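Local atomic coordinates of pesticidal crystal protein Cry4Aa (Bacillus thuringiensis, PDB entry 2C9K), a protein that binds to the midgut epithelial cells of insects and promotes their colloid-osmotic lysis, acting as a mosquito-larvicidal toxin. Residues E258-I263 with H291-L296; Y302-A305 with N310-F313; Y322-I327 with K507-H512. One frame throughout, in Å; residues are numbered along the deposited sequence.

Contact 1 of 3, residues E258-I263 with H291-L296; sequences ELTREI and HLFTWL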
ATOM      1  N   GLU A 258      -8.901   1.526   0.279  1.00 28.56           N
ATOM      2  CA  GLU A 258      -7.691   2.176   0.769  1.00 27.43           C
ATOM      3  C   GLU A 258      -6.556   1.178   0.992  1.00 26.70           C
ATOM      4  O   GLU A 258      -6.774  -0.028   1.051  1.00 27.76           O
ATOM      5  CB  GLU A 258      -7.997   2.947   2.059  1.00 28.39           C
ATOM      6  CG  GLU A 258      -8.505   2.109   3.235  1.00 30.29           C
ATOM      7  CD  GLU A 258      -9.089   2.970   4.369  1.00 31.95           C
ATOM      8  OE1 GLU A 258      -9.146   2.495   5.522  1.00 30.58           O
ATOM      9  OE2 GLU A 258      -9.510   4.120   4.106  1.00 33.72           O
ATOM     10  N   LEU A 259      -5.337   1.687   1.097  1.00 24.61           N
ATOM     11  CA  LEU A 259      -4.163   0.850   1.308  1.00 23.26           C
ATOM     12  C   LEU A 259      -3.648   1.175   2.711  1.00 23.25           C
ATOM     13  O   LEU A 259      -3.245   2.310   2.970  1.00 24.27           O
ATOM     14  CB  LEU A 259      -3.108   1.182   0.243  1.00 21.80           C
ATOM     15  CG  LEU A 259      -3.580   1.145  -1.224  1.00 19.83           C
ATOM     16  CD1 LEU A 259      -2.564   1.823  -2.118  1.00 19.53           C
ATOM     17  CD2 LEU A 259      -3.807  -0.288  -1.671  1.00 18.60           C
ATOM     18  N   THR A 260      -3.659   0.184   3.608  1.00 22.12           N
ATOM     19  CA  THR A 260      -3.240   0.389   5.008  1.00 20.21           C
ATOM     20  C   THR A 260      -1.812   0.025   5.377  1.00 18.71           C
ATOM     21  O   THR A 260      -1.358   0.368   6.468  1.00 18.11           O
ATOM     22  CB  THR A 260      -4.125  -0.390   5.988  1.00 20.14           C
ATOM     23  OG1 THR A 260      -3.812  -1.782   5.889  1.00 21.50           O
ATOM     24  CG2 THR A 260      -5.597  -0.178   5.679  1.00 17.75           C
ATOM     25  N   ARG A 261      -1.114  -0.674   4.489  1.00 17.28           N
ATOM     26  CA  ARG A 261       0.275  -1.081   4.742  1.00 15.27           C
ATOM     27  C   ARG A 261       1.257   0.070   5.022  1.00 15.17           C
ATOM     28  O   ARG A 261       1.066   1.201   4.559  1.00 12.34           O
ATOM     29  CB  ARG A 261       0.806  -1.865   3.544  1.00 13.64           C
ATOM     30  CG  ARG A 261       1.396  -0.998   2.428  1.00 12.82           C
ATOM     31  CD  ARG A 261       0.373  -0.033   1.851  1.00 14.50           C
ATOM     32  NE  ARG A 261       0.908   0.747   0.737  1.00 14.72           N
ATOM     33  CZ  ARG A 261       1.632   1.853   0.872  1.00 16.37           C
ATOM     34  NH1 ARG A 261       1.908   2.324   2.084  1.00 15.22           N
ATOM     35  NH2 ARG A 261       2.081   2.487  -0.209  1.00 16.57           N
ATOM     36  N   GLU A 262       2.319  -0.232   5.766  1.00 15.76           N
ATOM     37  CA  GLU A 262       3.357   0.760   6.057  1.00 19.47           C
ATOM     38  C   GLU A 262       4.605   0.454   5.239  1.00 20.38           C
ATOM     39  O   GLU A 262       4.861  -0.698   4.885  1.00 22.04           O
ATOM     40  CB  GLU A 262       3.772   0.741   7.537  1.00 20.21           C
ATOM     41  CG  GLU A 262       2.812   1.414   8.509  1.00 23.87           C
ATOM     42  CD  GLU A 262       3.380   1.546   9.920  1.00 23.98           C
ATOM     43  OE1 GLU A 262       3.692   0.520  10.552  1.00 24.27           O
ATOM     44  OE2 GLU A 262       3.515   2.686  10.400  1.00 26.22           O
ATOM     45  N   ILE A 263       5.375   1.488   4.923  1.00 21.17           N
ATOM     46  CA  ILE A 263       6.631   1.305   4.207  1.00 22.11           C
ATOM     47  C   ILE A 263       7.634   2.187   4.933  1.00 22.63           C
ATOM     48  O   ILE A 263       7.252   3.171   5.554  1.00 22.20           O
ATOM     49  CB  ILE A 263       6.526   1.672   2.707  1.00 22.16           C
ATOM     50  CG1 ILE A 263       6.125   3.132   2.532  1.00 22.51           C
ATOM     51  CG2 ILE A 263       5.551   0.722   2.019  1.00 18.74           C
ATOM     52  CD1 ILE A 263       6.054   3.555   1.075  1.00 23.66           C
ATOM     53  N   HIS A 291      -0.075  -4.600  13.141  1.00 21.82           N
ATOM     54  CA  HIS A 291      -0.908  -3.911  14.118  1.00 21.21           C
ATOM     55  C   HIS A 291      -2.142  -3.319  13.453  1.00 21.78           C
ATOM     56  O   HIS A 291      -2.296  -3.397  12.230  1.00 20.54           O
ATOM     57  CB  HIS A 291      -0.110  -2.777  14.769  1.00 18.64           C
ATOM     58  CG  HIS A 291       0.350  -1.728  13.803  1.00 17.67           C
ATOM     59  ND1 HIS A 291       1.668  -1.590  13.421  1.00 19.01           N
ATOM     60  CD2 HIS A 291      -0.330  -0.757  13.146  1.00 17.39           C
ATOM     61  CE1 HIS A 291       1.782  -0.580  12.576  1.00 14.54           C
ATOM     62  NE2 HIS A 291       0.584  -0.058  12.394  1.00 16.43           N
ATOM     63  N   LEU A 292      -3.016  -2.733  14.272  1.00 22.89           N
ATOM     64  CA  LEU A 292      -4.223  -2.061  13.783  1.00 22.59           C
ATOM     65  C   LEU A 292      -3.728  -0.700  13.312  1.00 22.33           C
ATOM     66  O   LEU A 292      -2.879  -0.090  13.959  1.00 21.17           O
ATOM     67  CB  LEU A 292      -5.240  -1.860  14.907  1.00 21.82           C
ATOM     68  CG  LEU A 292      -5.857  -3.091  15.574  1.00 22.17           C
ATOM     69  CD1 LEU A 292      -6.785  -2.643  16.712  1.00 18.74           C
ATOM     70  CD2 LEU A 292      -6.614  -3.917  14.526  1.00 21.18           C
ATOM     71  N   PHE A 293      -4.247  -0.222  12.191  1.00 22.20           N
ATOM     72  CA  PHE A 293      -3.807   1.064  11.660  1.00 21.84           C
ATOM     73  C   PHE A 293      -3.712   2.146  12.749  1.00 22.46           C
ATOM     74  O   PHE A 293      -4.617   2.285  13.573  1.00 23.05           O
ATOM     75  CB  PHE A 293      -4.760   1.523  10.557  1.00 18.04           C
ATOM     76  CG  PHE A 293      -4.219   2.641   9.731  1.00 15.50           C
ATOM     77  CD1 PHE A 293      -3.402   2.381   8.649  1.00 13.87           C
ATOM     78  CD2 PHE A 293      -4.495   3.963  10.060  1.00 14.53           C
ATOM     79  CE1 PHE A 293      -2.868   3.427   7.903  1.00 15.50           C
ATOM     80  CE2 PHE A 293      -3.966   5.009   9.319  1.00 13.66           C
ATOM     81  CZ  PHE A 293      -3.154   4.745   8.244  1.00 13.74           C
ATOM     82  N   THR A 294      -2.615   2.901  12.766  1.00 22.45           N
ATOM     83  CA  THR A 294      -2.464   3.968  13.763  1.00 22.88           C
ATOM     84  C   THR A 294      -2.206   5.337  13.127  1.00 22.67           C
ATOM     85  O   THR A 294      -1.632   5.440  12.042  1.00 21.42           O
ATOM     86  CB  THR A 294      -1.293   3.702  14.772  1.00 22.37           C
ATOM     87  OG1 THR A 294      -0.037   3.720  14.083  1.00 21.35           O
ATOM     88  CG2 THR A 294      -1.469   2.373  15.467  1.00 21.51           C
ATOM     89  N   TRP A 295      -2.643   6.385  13.817  1.00 22.60           N
ATOM     90  CA  TRP A 295      -2.431   7.749  13.356  1.00 22.91           C
ATOM     91  C   TRP A 295      -1.441   8.436  14.302  1.00 23.59           C
ATOM     92  O   TRP A 295      -1.536   8.310  15.520  1.00 24.52           O
ATOM     93  CB  TRP A 295      -3.754   8.503  13.321  1.00 20.75           C
ATOM     94  CG  TRP A 295      -4.771   7.836  12.482  1.00 20.21           C
ATOM     95  CD1 TRP A 295      -5.699   6.914  12.882  1.00 21.42           C
ATOM     96  CD2 TRP A 295      -4.978   8.034  11.088  1.00 20.02           C
ATOM     97  NE1 TRP A 295      -6.480   6.532  11.816  1.00 19.54           N
ATOM     98  CE2 TRP A 295      -6.057   7.207  10.702  1.00 19.66           C
ATOM     99  CE3 TRP A 295      -4.359   8.830  10.123  1.00 19.29           C
ATOM    100  CZ2 TRP A 295      -6.528   7.158   9.392  1.00 19.49           C
ATOM    101  CZ3 TRP A 295      -4.828   8.778   8.823  1.00 22.74           C
ATOM    102  CH2 TRP A 295      -5.905   7.948   8.469  1.00 20.14           C
ATOM    103  N   LEU A 296      -0.488   9.158  13.733  1.00 24.37           N
ATOM    104  CA  LEU A 296       0.538   9.824  14.519  1.00 26.57           C
ATOM    105  C   LEU A 296       0.064  11.088  15.211  1.00 28.15           C
ATOM    106  O   LEU A 296      -0.136  12.104  14.553  1.00 29.59           O
ATOM    107  CB  LEU A 296       1.720  10.166  13.612  1.00 27.46           C
ATOM    108  CG  LEU A 296       2.974  10.715  14.287  1.00 28.88           C
ATOM    109  CD1 LEU A 296       3.502   9.680  15.295  1.00 28.44           C
ATOM    110  CD2 LEU A 296       4.023  11.034  13.224  1.00 27.41           C
TER
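The two backbones come closest at Thr260 and Phe293, whose CA atoms are 6.7 Å apart, too far for a sheet pairing. Both segments belong to the middle domain of the toxin, which in three-domain Cry toxins is a beta prism built from three antiparallel sheets. Residues 258-263 lead into strand 262-267 of a three-stranded sheet. Residues 291-296 lead into strand 294-303 of a four-stranded sheet. The contact therefore joins the starts of two strands that belong to different sheets of the prism.

Two pairs of residues carry it. The CB of Thr260 points toward the other segment and packs against CD1 of Phe293 at 3.9 Å. The carbonyl oxygen of Thr260 lies at the ring edge, near the ring plane, 3.6 Å from CD1 of Phe293. Phe293 has its CG anti to the backbone N (chi1 -166°), which carries the ring across to Thr260. On the far edge of the same ring, CE2 sits over the centre of the Trp295 indole.

The second pair is Glu262 and His291. Their side chains cross at about a right angle, with the carboxylate and ring planes 83° apart. Glu262 OE2 is held elsewhere, by a salt bridge to Arg288 and a hydrogen bond to Ser435 OG. His291 ND1 bonds to the carbonyl oxygen of Arg289. Glu262 OE1 meets the imidazole at its edge, 3.0 Å from CE1 of His291.

Contact 2 of 3, residues Y302-A305 with N310-F313; sequences YEKA and NNFF
Asn311 has its CG anti to the backbone N (chi1 -156°), which swings its amide across to the backbone of Lys304. The Lys304 chain is bent at chi3 (-69°), and this brings CE over the ring of Phe312. The two side chains, Lys304 and Asn311, run past each other in opposite directions.

The amide of Asn311 grips both backbone polar groups of Lys304, its N-H and its C=O. Lys304 N donates to OD1 of Asn311 at 2.9 Å, in the carbonyl plane and on a lone pair. Asn311 ND2 donates to Lys304 O, also at 2.9 Å. That bond is nearly straight (173°) and its acceptor lies in the amide plane. OD1 of Asn311 also takes a weak bond from the N of Phe312, at 2.8 Å.

The lysine forms a CH-pi contact, with its CE 3.8 Å from the centroid of the Phe312 ring. NZ continues to a weak hydrogen bond with Gln306 OE1. Nearer the strands, CA of Phe313 makes a C-H...O contact of 3.1 Å with the carbonyl oxygen of Tyr302.

The site lies at the far end of the beta hairpin of strands 294-303 and 313-322 in the prism domain. One side-chain amide serves the N-H and C=O of a single residue, much as a neighbouring strand would. That pairing of donor with acceptor fixes which way round the amide of Asn311 sits.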
ATOM      1  N   TYR A 302      13.836  14.287  22.776  1.00 38.64           N
ATOM      2  CA  TYR A 302      14.534  14.894  23.905  1.00 39.78           C
ATOM      3  C   TYR A 302      15.889  15.445  23.458  1.00 41.17           C
ATOM      4  O   TYR A 302      16.619  14.790  22.716  1.00 41.96           O
ATOM      5  CB  TYR A 302      14.784  13.877  25.016  1.00 38.60           C
ATOM      6  CG  TYR A 302      13.561  13.375  25.732  1.00 38.28           C
ATOM      7  CD1 TYR A 302      12.900  12.226  25.304  1.00 39.40           C
ATOM      8  CD2 TYR A 302      13.088  14.022  26.869  1.00 38.61           C
ATOM      9  CE1 TYR A 302      11.795  11.729  26.003  1.00 38.34           C
ATOM     10  CE2 TYR A 302      11.987  13.538  27.573  1.00 37.43           C
ATOM     11  CZ  TYR A 302      11.348  12.392  27.134  1.00 37.63           C
ATOM     12  OH  TYR A 302      10.263  11.918  27.829  1.00 37.47           O
ATOM     13  N   GLU A 303      16.224  16.647  23.916  1.00 43.28           N
ATOM     14  CA  GLU A 303      17.501  17.273  23.584  1.00 45.96           C
ATOM     15  C   GLU A 303      18.344  17.308  24.851  1.00 46.14           C
ATOM     16  O   GLU A 303      17.837  17.054  25.942  1.00 45.07           O
ATOM     17  CB  GLU A 303      17.282  18.700  23.093  1.00 48.17           C
ATOM     18  CG  GLU A 303      16.494  19.540  24.081  1.00 50.74           C
ATOM     19  CD  GLU A 303      16.487  21.007  23.726  1.00 52.02           C
ATOM     20  OE1 GLU A 303      16.059  21.350  22.603  1.00 52.90           O
ATOM     21  OE2 GLU A 303      16.909  21.817  24.578  1.00 52.74           O
ATOM     22  N   LYS A 304      19.626  17.628  24.716  1.00 47.18           N
ATOM     23  CA  LYS A 304      20.502  17.687  25.881  1.00 48.79           C
ATOM     24  C   LYS A 304      20.331  19.004  26.641  1.00 49.51           C
ATOM     25  O   LYS A 304      20.062  20.048  26.041  1.00 49.66           O
ATOM     26  CB  LYS A 304      21.964  17.501  25.453  1.00 48.49           C
ATOM     27  CG  LYS A 304      22.288  16.075  25.022  1.00 48.18           C
ATOM     28  CD  LYS A 304      23.752  15.887  24.669  1.00 46.98           C
ATOM     29  CE  LYS A 304      24.117  16.626  23.398  1.00 48.13           C
ATOM     30  NZ  LYS A 304      25.543  16.373  23.029  1.00 49.70           N
ATOM     31  N   ALA A 305      20.481  18.941  27.963  1.00 50.16           N
ATOM     32  CA  ALA A 305      20.344  20.117  28.821  1.00 51.54           C
ATOM     33  C   ALA A 305      21.306  21.242  28.453  1.00 52.65           C
ATOM     34  O   ALA A 305      21.010  22.417  28.678  1.00 53.31           O
ATOM     35  CB  ALA A 305      20.551  19.728  30.267  1.00 50.97           C
ATOM     36  N   ASN A 310      26.086  22.317  18.886  1.00 54.53           N
ATOM     37  CA  ASN A 310      26.199  20.882  18.655  1.00 51.77           C
ATOM     38  C   ASN A 310      25.300  20.024  19.530  1.00 48.81           C
ATOM     39  O   ASN A 310      25.700  18.944  19.974  1.00 48.50           O
ATOM     40  CB  ASN A 310      27.648  20.435  18.826  1.00 52.87           C
ATOM     41  CG  ASN A 310      28.549  21.029  17.784  1.00 54.64           C
ATOM     42  OD1 ASN A 310      28.296  20.892  16.586  1.00 56.92           O
ATOM     43  ND2 ASN A 310      29.611  21.695  18.225  1.00 55.88           N
ATOM     44  N   ASN A 311      24.091  20.507  19.789  1.00 44.95           N
ATOM     45  CA  ASN A 311      23.151  19.735  20.584  1.00 41.35           C
ATOM     46  C   ASN A 311      22.466  18.820  19.567  1.00 39.01           C
ATOM     47  O   ASN A 311      22.496  19.073  18.359  1.00 37.01           O
ATOM     48  CB  ASN A 311      22.112  20.644  21.254  1.00 40.44           C
ATOM     49  CG  ASN A 311      21.491  20.016  22.503  1.00 43.00           C
ATOM     50  OD1 ASN A 311      21.257  18.805  22.564  1.00 44.72           O
ATOM     51  ND2 ASN A 311      21.210  20.847  23.502  1.00 43.48           N
ATOM     52  N   PHE A 312      21.879  17.739  20.055  1.00 36.06           N
ATOM     53  CA  PHE A 312      21.181  16.824  19.182  1.00 34.05           C
ATOM     54  C   PHE A 312      20.133  16.100  19.997  1.00 33.52           C
ATOM     55  O   PHE A 312      20.105  16.208  21.227  1.00 31.97           O
ATOM     56  CB  PHE A 312      22.163  15.840  18.523  1.00 33.65           C
ATOM     57  CG  PHE A 312      23.003  15.059  19.492  1.00 32.55           C
ATOM     58  CD1 PHE A 312      22.431  14.104  20.327  1.00 32.45           C
ATOM     59  CD2 PHE A 312      24.375  15.268  19.559  1.00 32.50           C
ATOM     60  CE1 PHE A 312      23.211  13.367  21.214  1.00 31.02           C
ATOM     61  CE2 PHE A 312      25.161  14.537  20.440  1.00 32.75           C
ATOM     62  CZ  PHE A 312      24.575  13.584  21.270  1.00 31.89           C
ATOM     63  N   PHE A 313      19.250  15.378  19.318  1.00 32.39           N
ATOM     64  CA  PHE A 313      18.215  14.665  20.028  1.00 31.74           C
ATOM     65  C   PHE A 313      18.731  13.345  20.558  1.00 32.08           C
ATOM     66  O   PHE A 313      19.113  12.436  19.822  1.00 31.35           O
ATOM     67  CB  PHE A 313      16.988  14.496  19.139  1.00 31.37           C
ATOM     68  CG  PHE A 313      16.292  15.794  18.839  1.00 30.76           C
ATOM     69  CD1 PHE A 313      16.141  16.235  17.528  1.00 30.42           C
ATOM     70  CD2 PHE A 313      15.819  16.595  19.877  1.00 30.31           C
ATOM     71  CE1 PHE A 313      15.531  17.457  17.254  1.00 31.06           C
ATOM     72  CE2 PHE A 313      15.208  17.816  19.617  1.00 29.75           C
ATOM     73  CZ  PHE A 313      15.063  18.251  18.302  1.00 30.69           C
TER

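Contact 3 of 3, residues Y322-I327 with K507-H512; sequences YTLDNI and KITCQH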
ATOM      1  N   TYR A 322      -5.490   4.636  17.571  1.00 21.49           N
ATOM      2  CA  TYR A 322      -6.212   3.798  16.610  1.00 21.91           C
ATOM      3  C   TYR A 322      -7.313   4.658  15.982  1.00 22.75           C
ATOM      4  O   TYR A 322      -7.687   5.699  16.530  1.00 24.52           O
ATOM      5  CB  TYR A 322      -6.871   2.617  17.317  1.00 20.30           C
ATOM      6  CG  TYR A 322      -5.922   1.587  17.850  1.00 21.59           C
ATOM      7  CD1 TYR A 322      -6.300   0.762  18.899  1.00 22.11           C
ATOM      8  CD2 TYR A 322      -4.669   1.389  17.275  1.00 22.23           C
ATOM      9  CE1 TYR A 322      -5.464  -0.235  19.362  1.00 21.78           C
ATOM     10  CE2 TYR A 322      -3.825   0.389  17.731  1.00 20.86           C
ATOM     11  CZ  TYR A 322      -4.235  -0.419  18.778  1.00 21.81           C
ATOM     12  OH  TYR A 322      -3.428  -1.423  19.247  1.00 25.34           O
ATOM     13  N   THR A 323      -7.851   4.208  14.857  1.00 21.35           N
ATOM     14  CA  THR A 323      -8.883   4.959  14.174  1.00 20.18           C
ATOM     15  C   THR A 323     -10.083   5.262  15.056  1.00 21.11           C
ATOM     16  O   THR A 323     -10.657   4.363  15.666  1.00 21.36           O
ATOM     17  CB  THR A 323      -9.349   4.220  12.920  1.00 19.62           C
ATOM     18  OG1 THR A 323      -8.218   3.970  12.080  1.00 20.56           O
ATOM     19  CG2 THR A 323     -10.353   5.068  12.145  1.00 19.99           C
ATOM     20  N   LEU A 324     -10.441   6.547  15.119  1.00 21.91           N
ATOM     21  CA  LEU A 324     -11.576   7.032  15.902  1.00 21.84           C
ATOM     22  C   LEU A 324     -11.550   6.678  17.381  1.00 23.76           C
ATOM     23  O   LEU A 324     -12.593   6.587  18.008  1.00 25.00           O
ATOM     24  CB  LEU A 324     -12.883   6.538  15.281  1.00 18.92           C
ATOM     25  CG  LEU A 324     -13.259   7.273  13.992  1.00 17.82           C
ATOM     26  CD1 LEU A 324     -14.516   6.675  13.359  1.00 14.14           C
ATOM     27  CD2 LEU A 324     -13.468   8.745  14.326  1.00 14.69           C
ATOM     28  N   ASP A 325     -10.362   6.491  17.938  1.00 26.86           N
ATOM     29  CA  ASP A 325     -10.219   6.140  19.347  1.00 30.74           C
ATOM     30  C   ASP A 325      -9.759   7.388  20.099  1.00 32.49           C
ATOM     31  O   ASP A 325      -8.880   8.107  19.635  1.00 34.19           O
ATOM     32  CB  ASP A 325      -9.201   4.998  19.479  1.00 32.92           C
ATOM     33  CG  ASP A 325      -9.127   4.430  20.888  1.00 35.75           C
ATOM     34  OD1 ASP A 325     -10.150   4.462  21.603  1.00 37.82           O
ATOM     35  OD2 ASP A 325      -8.047   3.932  21.273  1.00 36.88           O
ATOM     36  N   ASN A 326     -10.346   7.655  21.255  1.00 34.14           N
ATOM     37  CA  ASN A 326      -9.980   8.857  21.999  1.00 36.99           C
ATOM     38  C   ASN A 326      -8.871   8.647  23.015  1.00 36.77           C
ATOM     39  O   ASN A 326      -8.680   9.472  23.907  1.00 36.61           O
ATOM     40  CB  ASN A 326     -11.206   9.439  22.705  1.00 40.12           C
ATOM     41  CG  ASN A 326     -11.755   8.513  23.771  1.00 42.61           C
ATOM     42  OD1 ASN A 326     -12.742   8.832  24.432  1.00 46.07           O
ATOM     43  ND2 ASN A 326     -11.118   7.359  23.944  1.00 43.65           N
ATOM     44  N   ILE A 327      -8.158   7.536  22.888  1.00 36.38           N
ATOM     45  CA  ILE A 327      -7.052   7.236  23.787  1.00 35.91           C
ATOM     46  C   ILE A 327      -5.795   7.305  22.940  1.00 34.96           C
ATOM     47  O   ILE A 327      -5.720   6.680  21.885  1.00 36.24           O
ATOM     48  CB  ILE A 327      -7.173   5.818  24.393  1.00 37.22           C
ATOM     49  CG1 ILE A 327      -8.497   5.685  25.146  1.00 38.30           C
ATOM     50  CG2 ILE A 327      -6.007   5.551  25.340  1.00 35.47           C
ATOM     51  CD1 ILE A 327      -8.850   4.250  25.510  1.00 42.06           C
ATOM     52  N   LYS A 507     -13.556  -4.557  17.465  1.00 23.68           N
ATOM     53  CA  LYS A 507     -14.500  -3.512  17.070  1.00 22.43           C
ATOM     54  C   LYS A 507     -13.920  -2.377  16.242  1.00 22.97           C
ATOM     55  O   LYS A 507     -12.901  -1.784  16.585  1.00 24.91           O
ATOM     56  CB  LYS A 507     -15.177  -2.922  18.302  1.00 21.19           C
ATOM     57  CG  LYS A 507     -16.137  -1.775  17.999  1.00 20.09           C
ATOM     58  CD  LYS A 507     -15.511  -0.423  18.293  1.00 17.00           C
ATOM     59  CE  LYS A 507     -15.258  -0.260  19.765  1.00 17.17           C
ATOM     60  NZ  LYS A 507     -14.300   0.841  20.013  1.00 20.49           N
ATOM     61  N   ILE A 508     -14.581  -2.077  15.137  1.00 22.61           N
ATOM     62  CA  ILE A 508     -14.151  -0.991  14.287  1.00 22.85           C
ATOM     63  C   ILE A 508     -15.280   0.039  14.382  1.00 24.41           C
ATOM     64  O   ILE A 508     -16.463  -0.328  14.419  1.00 25.82           O
ATOM     65  CB  ILE A 508     -13.918  -1.493  12.829  1.00 22.48           C
ATOM     66  CG1 ILE A 508     -14.466  -0.500  11.814  1.00 22.57           C
ATOM     67  CG2 ILE A 508     -14.556  -2.838  12.631  1.00 25.72           C
ATOM     68  CD1 ILE A 508     -13.618   0.708  11.643  1.00 23.53           C
ATOM     69  N   THR A 509     -14.911   1.317  14.469  1.00 23.16           N
ATOM     70  CA  THR A 509     -15.883   2.403  14.565  1.00 21.65           C
ATOM     71  C   THR A 509     -15.994   3.157  13.240  1.00 20.21           C
ATOM     72  O   THR A 509     -14.989   3.550  12.657  1.00 18.41           O
ATOM     73  CB  THR A 509     -15.476   3.392  15.662  1.00 22.67           C
ATOM     74  OG1 THR A 509     -15.204   2.670  16.865  1.00 24.87           O
ATOM     75  CG2 THR A 509     -16.593   4.388  15.925  1.00 22.93           C
ATOM     76  N   CYS A 510     -17.219   3.366  12.771  1.00 20.78           N
ATOM     77  CA  CYS A 510     -17.436   4.064  11.502  1.00 22.53           C
ATOM     78  C   CYS A 510     -18.320   5.287  11.650  1.00 22.68           C
ATOM     79  O   CYS A 510     -19.163   5.354  12.541  1.00 23.32           O
ATOM     80  CB  CYS A 510     -18.077   3.128  10.481  1.00 21.22           C
ATOM     81  SG  CYS A 510     -17.202   1.581  10.275  1.00 26.24           S
ATOM     82  N   GLN A 511     -18.118   6.254  10.765  1.00 23.08           N
ATOM     83  CA  GLN A 511     -18.901   7.475  10.768  1.00 25.17           C
ATOM     84  C   GLN A 511     -19.658   7.476   9.447  1.00 25.00           C
ATOM     85  O   GLN A 511     -19.048   7.426   8.380  1.00 24.31           O
ATOM     86  CB  GLN A 511     -17.979   8.687  10.855  1.00 29.36           C
ATOM     87  CG  GLN A 511     -18.701  10.005  11.107  1.00 36.15           C
ATOM     88  CD  GLN A 511     -17.743  11.185  11.259  1.00 38.55           C
ATOM     89  OE1 GLN A 511     -16.849  11.172  12.111  1.00 40.94           O
ATOM     90  NE2 GLN A 511     -17.933  12.210  10.436  1.00 38.61           N
ATOM     91  N   HIS A 512     -20.985   7.512   9.512  1.00 23.90           N
ATOM     92  CA  HIS A 512     -21.782   7.492   8.298  1.00 23.23           C
ATOM     93  C   HIS A 512     -21.733   8.838   7.583  1.00 24.49           C
ATOM     94  O   HIS A 512     -21.352   9.852   8.177  1.00 24.90           O
ATOM     95  CB  HIS A 512     -23.237   7.138   8.617  1.00 19.98           C
ATOM     96  CG  HIS A 512     -24.027   6.717   7.419  1.00 19.96           C
ATOM     97  ND1 HIS A 512     -25.314   7.151   7.181  1.00 21.45           N
ATOM     98  CD2 HIS A 512     -23.710   5.906   6.382  1.00 20.01           C
ATOM     99  CE1 HIS A 512     -25.754   6.628   6.050  1.00 19.61           C
ATOM    100  NE2 HIS A 512     -24.798   5.868   5.546  1.00 19.96           N
TER
HETATM  101  O   HOH W   1     -13.647   4.133  19.663  1.00 45.14           O
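Van der Waals packing centres on Leu324 and Thr509, whose CA atoms are 6.5 Å apart. Leu324 has its CG anti to its own carbonyl carbon (chi1 -74°) and reaches out with CD1. This methyl lies 4.0 Å from CG2 of Thr509 and also rests against the carbonyl oxygen of Thr509. The CB atoms of Leu324 and Thr509 are 4.1 Å apart, so the two side chains meet along their bases as well as at the methyls. Farther along, the same CD1 of Leu324 comes within 4.5 Å of the backbone N of Gln511.

Backbone shape sets up this packing. Residues 322-325 form a type II beta turn, closed by Asp325 N to Tyr322 O at 3.1 Å. Leu324 takes the third position of the turn, with a positive phi of 56°, and its side chain projects toward strand 505-511. The turn opens the loop that joins strands 313-322 and 329-335 of the beta-prism domain. The strand belongs to the C-terminal domain, a beta sandwich in this toxin family, so the contact is part of the interface between the two domains.

Polar links are indirect. One water donates to Leu324 O at 3.1 Å and accepts a weak bond from Lys507 NZ at 3.4 Å. Lys507 NZ is also hydrogen-bonded to Asn480 OD1. Asn480 gives a second route, because its ND2 bonds to both Thr323 O and Thr509 OG1. The carbonyl oxygen of Thr509, against which Leu324 CD1 rests, takes a hydrogen bond from ND2 of Asn464.

The charged groups stay apart. Asp325 OD1 and Lys507 NZ are separated by 5.7 Å, so any attraction between them is probably modest.

How the contacts relate
From the N terminus, contact 1 comes first and closes a loop that includes helix 279-286, joining two sheets of the prism domain. Strand 294-303 then runs outward from contact 1 to contact 2; the centres of the two contacts are about 30 Å apart. Contact 2 closes only the short loop at the hairpin tip. The returning strand 313-322 leads back to the turn of contact 3. That contact spans 179 intervening residues and ties the prism domain to the C-terminal domain. The three are in series along the chain, so none encloses or crosses another. Contacts 1 and 3 nevertheless touch in space, through Trp295 NE1 and Thr323 OG1, which are 3.1 Å apart in a probable hydrogen bond.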